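Local coordinates for YbbR family protein (Desulfitobacterium hafniense, PDB 3LYW), which is of unknown function and is represented here by one all-beta piece of a longer YbbR family protein, consistent with a single YbbR repeat, at residues S50-E53 with D58-V61. Residues are numbered along the deposited sequence; the frame is centred on the assembly and turned at random.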
loop_
_atom_site.group_PDB
_atom_site.type_symbol
_atom_site.label_atom_id
_atom_site.label_comp_id
_atom_site.label_asym_id
_atom_site.label_seq_id
_atom_site.Cartn_x
_atom_site.Cartn_y
_atom_site.Cartn_z
ATOM N N SER A 50 -4.496 7.412 -9.002
ATOM C CA SER A 50 -5.534 8.190 -9.661
ATOM C C SER A 50 -4.964 9.441 -10.309
ATOM O O SER A 50 -4.231 10.197 -9.679
ATOM C CB SER A 50 -6.622 8.588 -8.662
ATOM O OG SER A 50 -7.287 7.457 -8.134
ATOM N N GLY A 51 -5.284 9.623 -11.585
ATOM C CA GLY A 51 -4.840 10.788 -12.332
ATOM C C GLY A 51 -3.356 11.020 -12.526
ATOM O O GLY A 51 -2.936 12.158 -12.716
ATOM N N SER A 52 -2.555 9.963 -12.493
ATOM C CA SER A 52 -1.115 10.121 -12.679
ATOM C C SER A 52 -0.710 10.108 -14.143
ATOM O O SER A 52 -1.356 9.464 -14.968
ATOM C CB SER A 52 -0.351 9.012 -11.949
ATOM O OG SER A 52 -0.350 9.220 -10.545
ATOM N N GLU A 53 0.360 10.829 -14.457
ATOM C CA GLU A 53 0.892 10.870 -15.814
ATOM C C GLU A 53 2.116 9.950 -15.849
ATOM O O GLU A 53 2.627 9.557 -14.803
ATOM C CB GLU A 53 1.307 12.293 -16.182
ATOM C CG GLU A 53 2.341 12.894 -15.245
ATOM C CD GLU A 53 2.780 14.291 -15.661
ATOM O OE1 GLU A 53 3.385 14.433 -16.747
ATOM O OE2 GLU A 53 2.518 15.248 -14.900
ATOM N N ASP A 58 6.199 10.072 -6.607
ATOM C CA ASP A 58 6.161 9.511 -5.249
ATOM C C ASP A 58 4.708 9.367 -4.825
ATOM O O ASP A 58 3.883 10.240 -5.125
ATOM C CB ASP A 58 6.869 10.431 -4.258
ATOM C CG ASP A 58 8.275 10.759 -4.689
ATOM O OD1 ASP A 58 9.004 9.826 -5.085
ATOM O OD2 ASP A 58 8.650 11.948 -4.628
ATOM N N TYR A 59 4.402 8.281 -4.122
ATOM C CA TYR A 59 3.049 8.043 -3.668
ATOM C C TYR A 59 3.044 7.692 -2.191
ATOM O O TYR A 59 3.913 6.968 -1.710
ATOM C CB TYR A 59 2.419 6.907 -4.483
ATOM C CG TYR A 59 2.326 7.207 -5.964
ATOM C CD1 TYR A 59 1.266 7.956 -6.485
ATOM C CD2 TYR A 59 3.306 6.756 -6.848
ATOM C CE1 TYR A 59 1.186 8.241 -7.843
ATOM C CE2 TYR A 59 3.233 7.044 -8.216
ATOM C CZ TYR A 59 2.171 7.783 -8.701
ATOM O OH TYR A 59 2.095 8.053 -10.049
ATOM N N GLU A 60 2.060 8.224 -1.480
ATOM C CA GLU A 60 1.908 7.963 -0.061
ATOM C C GLU A 60 1.321 6.569 0.139
ATOM O O GLU A 60 0.308 6.221 -0.466
ATOM C CB GLU A 60 0.963 8.984 0.558
ATOM C CG GLU A 60 0.785 8.834 2.046
ATOM C CD GLU A 60 -0.432 9.597 2.556
ATOM O OE1 GLU A 60 -0.654 10.739 2.099
ATOM O OE2 GLU A 60 -1.164 9.053 3.412
ATOM N N VAL A 61 1.948 5.783 1.003
ATOM C CA VAL A 61 1.472 4.436 1.274
ATOM C C VAL A 61 0.338 4.522 2.285
ATOM O O VAL A 61 0.451 5.205 3.305
ATOM C CB VAL A 61 2.600 3.544 1.850
ATOM C CG1 VAL A 61 2.075 2.114 2.077
ATOM C CG2 VAL A 61 3.783 3.540 0.917
#
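Ser-52 and Tyr-59 meet inside a beta hairpin: residues 50-53 belong to the loop that joins strand 44-48 to its antiparallel neighbour 55-63, and the tyrosine reaches back from the second strand to that loop. Their CA atoms lie 10.1 Å apart; the tyrosine covers about two-thirds of the gap and Ser-52 the rest. The contact is a single hydroxyl pair, with Ser-52 OG 2.8 Å from Tyr-59 OH in a hydrogen bond that either group could donate. The serine oxygen sits at the ring edge, in the plane of the ring, rather than over a face. The bond bends at the phenol oxygen, with CZ-OH-OG about 108°, and Ser-52 OG lies on the CE1 side, 3.3 Å from Tyr-59 CE1. The CB-OG bond stands nearly square to the line from OG to Tyr-59 OH, bringing Ser-52 CB to 3.2 Å from that oxygen. On the tyrosine, chi1 of -61° sets CG opposite the carbonyl carbon, and the ring then extends toward the loop. A phenylalanine here would probably keep much of the ring packing but leave Ser-52 OG without its phenol partner, tying this part of the loop less firmly to the strand. Ser-52 OG has a further, weak hydrogen bond to Leu-49 O within the same loop. Around the pair, the tyrosine side chain packs on Val-47 of strand 44-48 and on Leu-49, while both Ser-52 and Tyr-59 touch Leu-83 of strand 69-85. The tyrosine backbone is hydrogen-bonded to Val-79 of that strand; strand 55-63 runs between strands 44-48 and 69-85, antiparallel to each.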